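Local coordinates for glycosyl hydrolase, family 38 (Enterococcus faecalis, PDB 5KBP), which probably acts as a metal-dependent alpha-mannosidase of glycoside hydrolase family 38, cleaving alpha-linked mannose from carbohydrate substrates, at residues K312-R315 and Q316-I320; D334-H337 and D338-Y342; G367-T370 and R371-N374; G379-L382 and A383-T387; K835-Q839 and T840-V844. All blocks are in the same frame, centred on the assembly; numbering follows the deposited sequence.

Contact 1 (K312-R315 and Q316-I320); sequences KVQR and QLENI. With SO4 (sulfate ion), chain F.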
loop_
_atom_site.group_PDB
_atom_site.type_symbol
_atom_site.label_atom_id
_atom_site.label_comp_id
_atom_site.label_asym_id
_atom_site.label_seq_id
_atom_site.Cartn_x
_atom_site.Cartn_y
_atom_site.Cartn_z
ATOM N N LYS A 312 17.221 3.063 2.816
ATOM C CA LYS A 312 16.845 4.441 3.115
ATOM C C LYS A 312 16.023 4.528 4.395
ATOM O O LYS A 312 16.289 5.368 5.262
ATOM C CB LYS A 312 16.075 5.039 1.936
ATOM C CG LYS A 312 15.515 6.424 2.206
ATOM C CD LYS A 312 14.950 7.056 0.944
ATOM C CE LYS A 312 13.825 6.219 0.358
ATOM N NZ LYS A 312 13.254 6.843 -0.868
ATOM N N VAL A 313 15.014 3.663 4.533
ATOM C CA VAL A 313 14.142 3.716 5.705
ATOM C C VAL A 313 14.906 3.317 6.962
ATOM O O VAL A 313 14.683 3.877 8.044
ATOM C CB VAL A 313 12.904 2.827 5.483
ATOM C CG1 VAL A 313 12.018 2.816 6.723
ATOM C CG2 VAL A 313 12.118 3.306 4.273
ATOM N N GLN A 314 15.821 2.353 6.844
ATOM C CA GLN A 314 16.587 1.912 8.006
ATOM C C GLN A 314 17.501 3.019 8.518
ATOM O O GLN A 314 17.569 3.271 9.726
ATOM C CB GLN A 314 17.391 0.659 7.658
ATOM C CG GLN A 314 16.553 -0.609 7.582
ATOM C CD GLN A 314 17.322 -1.777 6.999
ATOM O OE1 GLN A 314 17.077 -2.932 7.348
ATOM N NE2 GLN A 314 18.255 -1.482 6.102
ATOM N N ARG A 315 18.212 3.695 7.612
ATOM C CA ARG A 315 19.032 4.832 8.019
ATOM C C ARG A 315 18.176 5.949 8.603
ATOM O O ARG A 315 18.595 6.634 9.543
ATOM C CB ARG A 315 19.842 5.350 6.831
ATOM C CG ARG A 315 20.789 4.324 6.233
ATOM C CD ARG A 315 21.883 3.947 7.211
ATOM N NE ARG A 315 22.288 2.553 7.063
ATOM C CZ ARG A 315 21.763 1.546 7.755
ATOM N NH1 ARG A 315 22.190 0.306 7.555
ATOM N NH2 ARG A 315 20.810 1.779 8.647
ATOM N N GLN A 316 16.970 6.138 8.062
ATOM C CA GLN A 316 16.082 7.183 8.559
ATOM C C GLN A 316 15.676 6.937 10.007
ATOM O O GLN A 316 15.504 7.891 10.774
ATOM C CB GLN A 316 14.842 7.279 7.667
ATOM C CG GLN A 316 13.826 8.319 8.105
ATOM C CD GLN A 316 14.342 9.733 7.948
ATOM O OE1 GLN A 316 15.014 10.055 6.969
ATOM N NE2 GLN A 316 14.036 10.586 8.919
ATOM N N LEU A 317 15.529 5.674 10.401
ATOM C CA LEU A 317 15.129 5.338 11.762
ATOM C C LEU A 317 16.328 5.185 12.694
ATOM O O LEU A 317 16.364 5.794 13.767
ATOM C CB LEU A 317 14.293 4.054 11.762
ATOM C CG LEU A 317 12.914 4.117 11.102
ATOM C CD1 LEU A 317 12.251 2.747 11.093
ATOM C CD2 LEU A 317 12.036 5.134 11.811
ATOM N N GLU A 318 17.316 4.381 12.295
ATOM C CA GLU A 318 18.424 4.067 13.193
ATOM C C GLU A 318 19.358 5.256 13.376
ATOM O O GLU A 318 19.834 5.511 14.488
ATOM C CB GLU A 318 19.207 2.866 12.659
ATOM C CG GLU A 318 18.361 1.651 12.334
ATOM C CD GLU A 318 19.080 0.675 11.424
ATOM O OE1 GLU A 318 20.279 0.892 11.151
ATOM O OE2 GLU A 318 18.446 -0.303 10.976
ATOM N N ASN A 319 19.633 5.993 12.302
ATOM C CA ASN A 319 20.709 6.973 12.292
ATOM C C ASN A 319 20.227 8.413 12.167
ATOM O O ASN A 319 21.058 9.327 12.162
ATOM C CB ASN A 319 21.683 6.652 11.154
ATOM C CG ASN A 319 22.125 5.201 11.162
ATOM O OD1 ASN A 319 21.747 4.420 10.290
ATOM N ND2 ASN A 319 22.925 4.831 12.154
ATOM N N ILE A 320 18.918 8.643 12.070
ATOM C CA ILE A 320 18.393 10.002 11.980
ATOM C C ILE A 320 17.372 10.234 13.088
ATOM O O ILE A 320 17.620 11.000 14.026
ATOM C CB ILE A 320 17.765 10.276 10.601
ATOM C CG1 ILE A 320 18.736 9.917 9.476
ATOM C CG2 ILE A 320 17.355 11.736 10.494
ATOM C CD1 ILE A 320 19.985 10.760 9.454
HETATM S S SO4 F . 12.800 10.637 0.901
HETATM O O1 SO4 F . 11.455 10.887 1.410
HETATM O O2 SO4 F . 13.475 11.909 0.662
HETATM O O3 SO4 F . 13.556 9.867 1.884
HETATM O O4 SO4 F . 12.719 9.886 -0.348
#
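R315 reaches forward along one face of helix 304-332 to E318 and N319, an i to i+3 salt bridge with an i to i+4 contact beside it, in the helical middle domain of this family 38 enzyme. The tight part lies here. R315 NH2 sits 2.7 Å from E318 OE1, which meets the guanidinium at its edge, close to its plane; the carboxylate is turned 47° against that plane, and the N-H points so poorly at OE1 that the hydrogen bond within the ion pair is weak. The same NH2 leans on N319 OD1 at 3.2 Å, again weakly, and the OD1 also rests against R315 CD at 3.1 Å. Two bends of the arginine chain, the first at chi2 (-66°), turn the guanidinium forward over the next turn. NE is taken by Q800 OE1, so three residues limit how the group can turn, two of them through weak bonds. The other carboxylate oxygen, E318 OE2, binds S99 OG, and Q314 OE1, on the neighbouring side chain, accepts from S99 N and S102 OG. Beneath, V313 and L317 pack toward helices 362-393 and 337-348. The backbone is straightest at E318 N to Q314 O, 2.8 Å long; a wider pi-type turn spans 317-320. The loose side belongs to K312, which leaves the contact toward solvent. A bend at chi3 (60°) brings its end to a sulfate, probably from the crystallisation liquor, where NZ donates to O4 at 3.1 Å.

Contact 2 (D334-H337 and D338-Y342); sequences DYPH and DQFDY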
loop_
_atom_site.group_PDB
_atom_site.type_symbol
_atom_site.label_atom_id
_atom_site.label_comp_id
_atom_site.label_asym_id
_atom_site.label_seq_id
_atom_site.Cartn_x
_atom_site.Cartn_y
_atom_site.Cartn_z
ATOM N N ASP A 334 10.306 13.926 26.831
ATOM C CA ASP A 334 9.468 12.948 26.157
ATOM C C ASP A 334 10.269 12.228 25.080
ATOM O O ASP A 334 11.248 12.758 24.546
ATOM C CB ASP A 334 8.229 13.603 25.525
ATOM C CG ASP A 334 7.436 14.438 26.514
ATOM O OD1 ASP A 334 7.420 14.097 27.714
ATOM O OD2 ASP A 334 6.828 15.442 26.086
ATOM N N TYR A 335 9.840 11.010 24.773
ATOM C CA TYR A 335 10.422 10.198 23.712
ATOM C C TYR A 335 9.302 9.405 23.056
ATOM O O TYR A 335 8.576 8.669 23.741
ATOM C CB TYR A 335 11.507 9.270 24.259
ATOM C CG TYR A 335 12.318 8.558 23.195
ATOM C CD1 TYR A 335 11.894 7.346 22.663
ATOM C CD2 TYR A 335 13.513 9.092 22.731
ATOM C CE1 TYR A 335 12.634 6.689 21.700
ATOM C CE2 TYR A 335 14.260 8.441 21.766
ATOM C CZ TYR A 335 13.814 7.240 21.254
ATOM O OH TYR A 335 14.549 6.584 20.294
ATOM N N PRO A 336 9.116 9.537 21.729
ATOM C CA PRO A 336 7.964 8.905 21.055
ATOM C C PRO A 336 8.158 7.407 20.858
ATOM O O PRO A 336 8.424 6.916 19.757
ATOM C CB PRO A 336 7.902 9.669 19.728
ATOM C CG PRO A 336 9.322 10.028 19.453
ATOM C CD PRO A 336 9.963 10.289 20.793
ATOM N N HIS A 337 8.018 6.654 21.954
ATOM C CA HIS A 337 8.224 5.208 21.900
ATOM C C HIS A 337 7.149 4.521 21.067
ATOM O O HIS A 337 7.453 3.666 20.228
ATOM C CB HIS A 337 8.263 4.632 23.317
ATOM C CG HIS A 337 9.545 4.903 24.040
ATOM N ND1 HIS A 337 9.626 5.748 25.125
ATOM C CD2 HIS A 337 10.800 4.445 23.824
ATOM C CE1 HIS A 337 10.877 5.797 25.547
ATOM N NE2 HIS A 337 11.608 5.012 24.778
ATOM N N ASP A 338 5.880 4.874 21.296
ATOM C CA ASP A 338 4.790 4.241 20.557
ATOM C C ASP A 338 4.923 4.480 19.058
ATOM O O ASP A 338 4.641 3.585 18.253
ATOM C CB ASP A 338 3.440 4.752 21.063
ATOM C CG ASP A 338 3.114 4.259 22.462
ATOM O OD1 ASP A 338 3.767 3.296 22.918
ATOM O OD2 ASP A 338 2.201 4.823 23.103
ATOM N N GLN A 339 5.359 5.679 18.666
ATOM C CA GLN A 339 5.514 5.972 17.244
ATOM C C GLN A 339 6.677 5.192 16.642
ATOM O O GLN A 339 6.579 4.698 15.513
ATOM C CB GLN A 339 5.708 7.473 17.032
ATOM C CG GLN A 339 4.477 8.325 17.328
ATOM C CD GLN A 339 4.322 8.658 18.802
ATOM O OE1 GLN A 339 4.968 8.058 19.661
ATOM N NE2 GLN A 339 3.464 9.627 19.099
ATOM N N PHE A 340 7.786 5.076 17.378
ATOM C CA PHE A 340 8.914 4.293 16.882
ATOM C C PHE A 340 8.562 2.816 16.790
ATOM O O PHE A 340 8.990 2.127 15.855
ATOM C CB PHE A 340 10.140 4.498 17.774
ATOM C CG PHE A 340 10.957 5.705 17.411
ATOM C CD1 PHE A 340 11.528 5.813 16.156
ATOM C CD2 PHE A 340 11.169 6.722 18.328
ATOM C CE1 PHE A 340 12.284 6.919 15.813
ATOM C CE2 PHE A 340 11.925 7.830 17.994
ATOM C CZ PHE A 340 12.484 7.929 16.735
ATOM N N ASP A 341 7.783 2.312 17.749
ATOM C CA ASP A 341 7.333 0.927 17.682
ATOM C C ASP A 341 6.417 0.709 16.486
ATOM O O ASP A 341 6.452 -0.351 15.852
ATOM C CB ASP A 341 6.629 0.546 18.986
ATOM C CG ASP A 341 6.136 -0.889 18.988
ATOM O OD1 ASP A 341 6.968 -1.808 19.146
ATOM O OD2 ASP A 341 4.913 -1.097 18.839
ATOM N N TYR A 342 5.598 1.711 16.156
ATOM C CA TYR A 342 4.726 1.614 14.992
ATOM C C TYR A 342 5.524 1.689 13.695
ATOM O O TYR A 342 5.202 1.000 12.721
ATOM C CB TYR A 342 3.668 2.717 15.047
ATOM C CG TYR A 342 2.776 2.810 13.832
ATOM C CD1 TYR A 342 1.670 1.981 13.692
ATOM C CD2 TYR A 342 3.025 3.743 12.836
ATOM C CE1 TYR A 342 0.848 2.069 12.584
ATOM C CE2 TYR A 342 2.209 3.839 11.724
ATOM C CZ TYR A 342 1.121 3.001 11.604
ATOM O OH TYR A 342 0.306 3.093 10.499
#
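The Y335 and F340 rings are offset, tilted 29° to each other, with little of one ring above the other; their centroids are 5.4 Å apart. They meet through Y335 CE1 and F340 CD2 at 3.7 Å, an oblique approach rather than a full stack. Y335 also lays CD1 over the centre of one face of the H337 imidazole, so its ring touches both aromatic neighbours. P336 flanks F340 and sets CG 3.7 Å from F340 CE2. The tyrosine ring is brought there by a CG anti to the backbone N (chi1 -170°), and its OH, buried by this contact, has no polar partner in the model. The backbone turns sharply here: P336 is the centre of an inverse gamma turn, in which H337 N makes a weak bond back to Y335 O, and it is also the N-cap of helix 337-348. Its carbonyl oxygen accepts F340 N at 3.1 Å, the first turn's bond, and the next is shorter, D341 N to H337 O at 2.8 Å. Q339 bends at chi2 (83°), which returns OE1 to within 3.3 Å of P336 CB. Outward, D338 OD2 forms a salt bridge to R68 of the second subunit, and D341 OD2 one to K345. This helix start is wedged between helices 304-332 and 362-393: F340 packs on A321 and L382, while Y335 lies against K835 and R836 of strand 829-836.

Contact 3 (G367-T370 and R371-N374); sequences GMMT and RFEN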
loop_
_atom_site.group_PDB
_atom_site.type_symbol
_atom_site.label_atom_id
_atom_site.label_comp_id
_atom_site.label_asym_id
_atom_site.label_seq_id
_atom_site.Cartn_x
_atom_site.Cartn_y
_atom_site.Cartn_z
ATOM N N GLY A 367 2.775 -3.850 -2.560
ATOM C CA GLY A 367 2.336 -3.614 -1.195
ATOM C C GLY A 367 3.479 -3.309 -0.251
ATOM O O GLY A 367 3.291 -2.612 0.750
ATOM N N MET A 368 4.674 -3.828 -0.545
ATOM C CA MET A 368 5.848 -3.488 0.253
ATOM C C MET A 368 6.227 -2.024 0.082
ATOM O O MET A 368 6.696 -1.391 1.035
ATOM C CB MET A 368 7.031 -4.381 -0.129
ATOM C CG MET A 368 6.855 -5.847 0.207
ATOM S SD MET A 368 8.308 -6.808 -0.257
ATOM C CE MET A 368 9.580 -5.961 0.680
ATOM N N MET A 369 6.048 -1.478 -1.123
ATOM C CA MET A 369 6.346 -0.068 -1.348
ATOM C C MET A 369 5.469 0.827 -0.483
ATOM O O MET A 369 5.929 1.858 0.022
ATOM C CB MET A 369 6.168 0.278 -2.826
ATOM C CG MET A 369 7.266 -0.243 -3.743
ATOM S SD MET A 369 8.799 0.705 -3.642
ATOM C CE MET A 369 9.765 -0.312 -2.543
ATOM N N THR A 370 4.203 0.446 -0.295
ATOM C CA THR A 370 3.326 1.210 0.587
ATOM C C THR A 370 3.835 1.180 2.022
ATOM O O THR A 370 3.841 2.209 2.709
ATOM C CB THR A 370 1.897 0.668 0.509
ATOM O OG1 THR A 370 1.365 0.893 -0.802
ATOM C CG2 THR A 370 1.003 1.353 1.538
ATOM N N ARG A 371 4.276 0.010 2.488
ATOM C CA ARG A 371 4.852 -0.086 3.826
ATOM C C ARG A 371 6.116 0.756 3.941
ATOM O O ARG A 371 6.337 1.422 4.959
ATOM C CB ARG A 371 5.153 -1.544 4.170
ATOM C CG ARG A 371 3.959 -2.482 4.082
ATOM C CD ARG A 371 4.263 -3.788 4.800
ATOM N NE ARG A 371 3.218 -4.790 4.614
ATOM C CZ ARG A 371 3.302 -5.807 3.763
ATOM N NH1 ARG A 371 2.305 -6.676 3.663
ATOM N NH2 ARG A 371 4.385 -5.958 3.012
ATOM N N PHE A 372 6.959 0.733 2.907
ATOM C CA PHE A 372 8.170 1.549 2.911
ATOM C C PHE A 372 7.832 3.033 2.983
ATOM O O PHE A 372 8.434 3.781 3.760
ATOM C CB PHE A 372 9.009 1.246 1.669
ATOM C CG PHE A 372 9.928 0.068 1.829
ATOM C CD1 PHE A 372 10.719 -0.061 2.957
ATOM C CD2 PHE A 372 10.001 -0.912 0.851
ATOM C CE1 PHE A 372 11.564 -1.143 3.106
ATOM C CE2 PHE A 372 10.845 -1.994 0.994
ATOM C CZ PHE A 372 11.628 -2.110 2.123
ATOM N N GLU A 373 6.866 3.476 2.173
ATOM C CA GLU A 373 6.459 4.878 2.197
ATOM C C GLU A 373 5.940 5.277 3.572
ATOM O O GLU A 373 6.290 6.344 4.090
ATOM C CB GLU A 373 5.390 5.133 1.134
ATOM C CG GLU A 373 5.861 4.957 -0.303
ATOM C CD GLU A 373 6.397 6.239 -0.904
ATOM O OE1 GLU A 373 6.868 6.202 -2.060
ATOM O OE2 GLU A 373 6.341 7.283 -0.223
ATOM N N ASN A 374 5.114 4.425 4.184
ATOM C CA ASN A 374 4.509 4.764 5.469
ATOM C C ASN A 374 5.551 4.795 6.581
ATOM O O ASN A 374 5.578 5.728 7.392
ATOM C CB ASN A 374 3.393 3.772 5.797
ATOM C CG ASN A 374 2.173 3.958 4.915
ATOM O OD1 ASN A 374 1.937 5.045 4.386
ATOM N ND2 ASN A 374 1.389 2.898 4.756
#
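M368 O is gripped twice: F372 N donates to it at 2.8 Å along helix 362-393, and N350 ND2 from a neighbouring loop adds a second bond. The carbonyl also lies 3.3 Å from F372 CD2, so the phenyl ring is held close against the preceding turn, an ordinary i to i+4 arrangement. Both methionines flank that ring. M369, bent at chi2 (-76°) and again at chi3, crosses it obliquely with CE 3.5 Å from F372 CD2; M368 runs alongside with CE at 4.2 Å from F372 CE2. R371 runs extended back toward the preceding turn, its aliphatic CG 3.4 Å from G367 O and that carbonyl over one face of the guanidinium. M368 CG sits at the guanidinium's edge, 3.7 Å from NH2. The same NH2 holds E20 in a salt bridge and N350 OD1 in a hydrogen bond, so N350 links this arginine to M368 O. T370 OG1 meets T370 OG1 of the second subunit in a hydrogen bond, placing this turn at the dimer interface. Helix 304-332 packs on this turn: Y305 and L306 on M369, N310 on F372, W309 on E373.

Contact 4 (G379-L382 and A383-T387); sequences GHFL and ADEAT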
loop_
_atom_site.group_PDB
_atom_site.type_symbol
_atom_site.label_atom_id
_atom_site.label_comp_id
_atom_site.label_asym_id
_atom_site.label_seq_id
_atom_site.Cartn_x
_atom_site.Cartn_y
_atom_site.Cartn_z
ATOM N N GLY A 379 9.312 8.082 10.103
ATOM C CA GLY A 379 10.669 8.454 10.462
ATOM C C GLY A 379 10.987 9.903 10.152
ATOM O O GLY A 379 11.739 10.548 10.888
ATOM N N HIS A 380 10.423 10.433 9.064
ATOM C CA HIS A 380 10.611 11.846 8.750
ATOM C C HIS A 380 9.884 12.737 9.749
ATOM O O HIS A 380 10.435 13.746 10.204
ATOM C CB HIS A 380 10.136 12.139 7.326
ATOM C CG HIS A 380 11.164 11.860 6.274
ATOM N ND1 HIS A 380 11.431 10.590 5.809
ATOM C CD2 HIS A 380 11.989 12.691 5.594
ATOM C CE1 HIS A 380 12.377 10.650 4.888
ATOM N NE2 HIS A 380 12.733 11.913 4.740
ATOM N N PHE A 381 8.645 12.382 10.099
ATOM C CA PHE A 381 7.893 13.168 11.074
ATOM C C PHE A 381 8.615 13.211 12.415
ATOM O O PHE A 381 8.786 14.282 13.008
ATOM C CB PHE A 381 6.486 12.590 11.239
ATOM C CG PHE A 381 5.690 13.225 12.349
ATOM C CD1 PHE A 381 5.731 12.710 13.639
ATOM C CD2 PHE A 381 4.895 14.332 12.103
ATOM C CE1 PHE A 381 5.002 13.294 14.658
ATOM C CE2 PHE A 381 4.161 14.917 13.119
ATOM C CZ PHE A 381 4.216 14.397 14.398
ATOM N N LEU A 382 9.040 12.048 12.911
ATOM C CA LEU A 382 9.701 11.992 14.210
ATOM C C LEU A 382 11.035 12.729 14.197
ATOM O O LEU A 382 11.417 13.333 15.206
ATOM C CB LEU A 382 9.894 10.536 14.635
ATOM C CG LEU A 382 8.599 9.762 14.888
ATOM C CD1 LEU A 382 8.888 8.306 15.226
ATOM C CD2 LEU A 382 7.791 10.426 15.994
ATOM N N ALA A 383 11.751 12.696 13.070
ATOM C CA ALA A 383 13.002 13.441 12.979
ATOM C C ALA A 383 12.746 14.942 12.950
ATOM O O ALA A 383 13.507 15.717 13.541
ATOM C CB ALA A 383 13.788 13.004 11.743
ATOM N N ASP A 384 11.677 15.372 12.276
ATOM C CA ASP A 384 11.371 16.797 12.208
ATOM C C ASP A 384 10.834 17.321 13.534
ATOM O O ASP A 384 11.027 18.500 13.854
ATOM C CB ASP A 384 10.371 17.071 11.086
ATOM C CG ASP A 384 10.921 16.713 9.720
ATOM O OD1 ASP A 384 12.159 16.715 9.560
ATOM O OD2 ASP A 384 10.117 16.430 8.807
ATOM N N GLU A 385 10.156 16.474 14.311
ATOM C CA GLU A 385 9.705 16.887 15.636
ATOM C C GLU A 385 10.888 17.100 16.571
ATOM O O GLU A 385 10.977 18.127 17.253
ATOM C CB GLU A 385 8.744 15.849 16.215
ATOM C CG GLU A 385 7.403 15.773 15.509
ATOM C CD GLU A 385 6.677 17.100 15.500
ATOM O OE1 GLU A 385 6.718 17.793 14.462
ATOM O OE2 GLU A 385 6.078 17.454 16.536
ATOM N N ALA A 386 11.807 16.132 16.615
ATOM C CA ALA A 386 13.003 16.277 17.440
ATOM C C ALA A 386 13.872 17.429 16.956
ATOM O O ALA A 386 14.472 18.148 17.764
ATOM C CB ALA A 386 13.798 14.972 17.437
ATOM N N THR A 387 13.956 17.615 15.638
ATOM C CA THR A 387 14.763 18.695 15.083
ATOM C C THR A 387 14.218 20.058 15.497
ATOM O O THR A 387 14.976 20.949 15.899
ATOM C CB THR A 387 14.821 18.564 13.560
ATOM O OG1 THR A 387 15.843 17.628 13.198
ATOM C CG2 THR A 387 15.107 19.893 12.912
#
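F381 and E385 meet through two torsions: F381 has CG anti to its own amide nitrogen (chi1 173°), which swings the ring forward along helix 362-393, and E385 bends at chi2 (-57°), which folds its carboxylate over that ring. The methylene E385 CG lies over one ring face, displaced toward the rim, in a CH-pi contact 3.8 Å from the F381 centroid. The carboxylate follows nearly parallel, its plane 11° from the ring plane, with CD 3.8 Å from F381 CZ. Below them E385 N donates to F381 O at 2.9 Å, the i to i+4 bond that sets the spacing of the pair. The carboxylate is gripped at both ends: OE1 by R388 in a salt bridge and OE2 by K478 in another. These positive charges probably offset the nearby E34 of the second subunit, whose OE2 comes close to E385 OE2. On another side of the helix D384 OD2 lies 3.0 Å from H380 O, two acceptors facing each other, while D384 N bonds the same carbonyl at 2.9 Å. H380 turns ND1 back to N376 O, and its ring is about 3 Å, at the nearest atoms, from a bound sulfate. Helix 304-332 covers the face of H380 and A383 through Q316, and that of A386 through A328; L382 fits against Q339 and F340 of helix 337-348, and T387 against strand 804-807.

Contact 5 (K835-Q839 and T840-V844); sequences KRQEQ and TNHLV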
loop_
_atom_site.group_PDB
_atom_site.type_symbol
_atom_site.label_atom_id
_atom_site.label_comp_id
_atom_site.label_asym_id
_atom_site.label_seq_id
_atom_site.Cartn_x
_atom_site.Cartn_y
_atom_site.Cartn_z
ATOM N N LYS A 835 19.419 5.496 20.977
ATOM C CA LYS A 835 17.985 5.632 21.212
ATOM C C LYS A 835 17.747 5.545 22.715
ATOM O O LYS A 835 18.686 5.661 23.509
ATOM C CB LYS A 835 17.207 4.572 20.412
ATOM C CG LYS A 835 17.397 3.146 20.900
ATOM C CD LYS A 835 16.607 2.163 20.052
ATOM C CE LYS A 835 16.580 0.783 20.684
ATOM N NZ LYS A 835 15.827 0.785 21.969
ATOM N N ARG A 836 16.495 5.338 23.115
ATOM C CA ARG A 836 16.141 5.282 24.524
ATOM C C ARG A 836 15.215 4.104 24.796
ATOM O O ARG A 836 14.457 3.671 23.925
ATOM C CB ARG A 836 15.489 6.596 24.985
ATOM C CG ARG A 836 16.448 7.777 24.948
ATOM C CD ARG A 836 15.852 9.035 25.553
ATOM N NE ARG A 836 16.845 10.104 25.596
ATOM C CZ ARG A 836 17.647 10.339 26.629
ATOM N NH1 ARG A 836 17.571 9.585 27.718
ATOM N NH2 ARG A 836 18.524 11.334 26.575
ATOM N N GLN A 837 15.294 3.589 26.023
ATOM C CA GLN A 837 14.508 2.429 26.421
ATOM C C GLN A 837 13.039 2.809 26.598
ATOM O O GLN A 837 12.708 3.955 26.910
ATOM C CB GLN A 837 15.070 1.832 27.713
ATOM C CG GLN A 837 14.533 0.456 28.070
ATOM C CD GLN A 837 15.349 -0.221 29.152
ATOM O OE1 GLN A 837 15.903 0.437 30.033
ATOM N NE2 GLN A 837 15.436 -1.544 29.087
ATOM N N GLU A 838 12.158 1.819 26.413
ATOM C CA GLU A 838 10.730 2.095 26.265
ATOM C C GLU A 838 10.154 2.806 27.485
ATOM O O GLU A 838 9.527 3.864 27.361
ATOM C CB GLU A 838 9.965 0.799 25.995
ATOM C CG GLU A 838 9.931 0.390 24.532
ATOM C CD GLU A 838 8.732 -0.476 24.204
ATOM O OE1 GLU A 838 8.294 -0.471 23.034
ATOM O OE2 GLU A 838 8.222 -1.154 25.119
ATOM N N GLN A 839 10.344 2.238 28.674
ATOM C CA GLN A 839 9.733 2.788 29.878
ATOM C C GLN A 839 10.704 3.589 30.734
ATOM O O GLN A 839 10.327 4.638 31.267
ATOM C CB GLN A 839 9.119 1.664 30.719
ATOM C CG GLN A 839 7.999 0.913 30.012
ATOM C CD GLN A 839 7.242 -0.021 30.936
ATOM O OE1 GLN A 839 6.319 0.394 31.638
ATOM N NE2 GLN A 839 7.628 -1.292 30.940
ATOM N N THR A 840 11.947 3.128 30.875
ATOM C CA THR A 840 12.907 3.809 31.733
ATOM C C THR A 840 13.483 5.069 31.098
ATOM O O THR A 840 14.034 5.909 31.819
ATOM C CB THR A 840 14.048 2.861 32.104
ATOM O OG1 THR A 840 14.758 2.481 30.919
ATOM C CG2 THR A 840 13.504 1.612 32.781
ATOM N N ASN A 841 13.378 5.211 29.775
ATOM C CA ASN A 841 13.919 6.350 29.030
ATOM C C ASN A 841 15.435 6.468 29.155
ATOM O O ASN A 841 15.999 7.533 28.888
ATOM C CB ASN A 841 13.252 7.666 29.451
ATOM C CG ASN A 841 11.830 7.790 28.940
ATOM O OD1 ASN A 841 10.875 7.791 29.718
ATOM N ND2 ASN A 841 11.682 7.903 27.626
ATOM N N HIS A 842 16.112 5.393 29.559
ATOM C CA HIS A 842 17.568 5.402 29.604
ATOM C C HIS A 842 18.133 5.543 28.198
ATOM O O HIS A 842 17.611 4.965 27.242
ATOM C CB HIS A 842 18.094 4.113 30.240
ATOM C CG HIS A 842 17.671 3.916 31.661
ATOM N ND1 HIS A 842 17.387 4.964 32.509
ATOM C CD2 HIS A 842 17.486 2.786 32.385
ATOM C CE1 HIS A 842 17.045 4.489 33.694
ATOM N NE2 HIS A 842 17.097 3.170 33.645
ATOM N N LEU A 843 19.209 6.314 28.070
ATOM C CA LEU A 843 19.869 6.454 26.778
ATOM C C LEU A 843 20.585 5.155 26.428
ATOM O O LEU A 843 21.421 4.672 27.199
ATOM C CB LEU A 843 20.853 7.620 26.795
ATOM C CG LEU A 843 21.562 7.867 25.461
ATOM C CD1 LEU A 843 20.555 8.213 24.372
ATOM C CD2 LEU A 843 22.611 8.958 25.589
ATOM N N VAL A 844 20.255 4.588 25.271
ATOM C CA VAL A 844 20.828 3.328 24.809
ATOM C C VAL A 844 21.741 3.616 23.627
ATOM O O VAL A 844 21.324 4.249 22.649
ATOM C CB VAL A 844 19.735 2.315 24.428
ATOM C CG1 VAL A 844 20.357 1.060 23.842
ATOM C CG2 VAL A 844 18.882 1.974 25.641
#
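R836 and N841 tie the hairpin at its neck: NH1 donates to N841 O at 2.8 Å, with the acceptor in the guanidinium plane and nearly on the extension of the carbonyl bond. L843 CB lies over one face of the same group, 3.9 Å from NH1. At the turn, T840 OG1 donates to Q837 OE1 over a doubtful, unusually short 2.5 Å. That hydroxyl occupies the crowded position between backbone N and carbonyl carbon (chi1 63°), while the Q837 chain runs out extended to meet it; OG1 also sits over one face of the H842 ring. The backbone sets these groups in place. K835 and V844 form an antiparallel hydrogen-bonded pair, K835 N to V844 O at 2.8 Å and V844 N to K835 O at 2.6 Å, and R836 with L843 is the next, non-hydrogen-bonded pair. Q837 N to H842 O at 3.0 Å closes the loop, inside which N841 N makes a weak bond to Q837 O. The reversal through E838 to N841 includes a left-handed conformation at N841 (phi 61°). Farther out, R836 NH2 forms a salt bridge to E330 and NE binds A326 O, anchoring the arginine on helix 304-332, and K835 NZ pairs with E874. This beta hairpin joins strands 829-836 and 843-849 at the edge of the C-terminal sheet, with L843 touching A326 of that helix and F897 of strand 892-897.

In the fold
Contacts 1 to 4 follow one another along the helical middle domain, and contact 5 comes some 450 residues later, in the C-terminal beta sandwich. Contact 1 lies on helix 304-332, contact 2 starts helix 337-348, and contacts 3 and 4 share helix 362-393, their centres about 19 Å apart. Contact 1 touches both of these: V313 packs on the F372 backbone, and Q316 reaches G379. Contact 2 bridges outward, F340 meeting L382 of contact 4 and H337 bonding weakly to R836 O of contact 5. Contacts 3 and 5 stand farthest apart, centres about 28 Å. The three helices thus touch the C-terminal sandwich through contact 2 and the second subunit through contacts 2, 3 and 4.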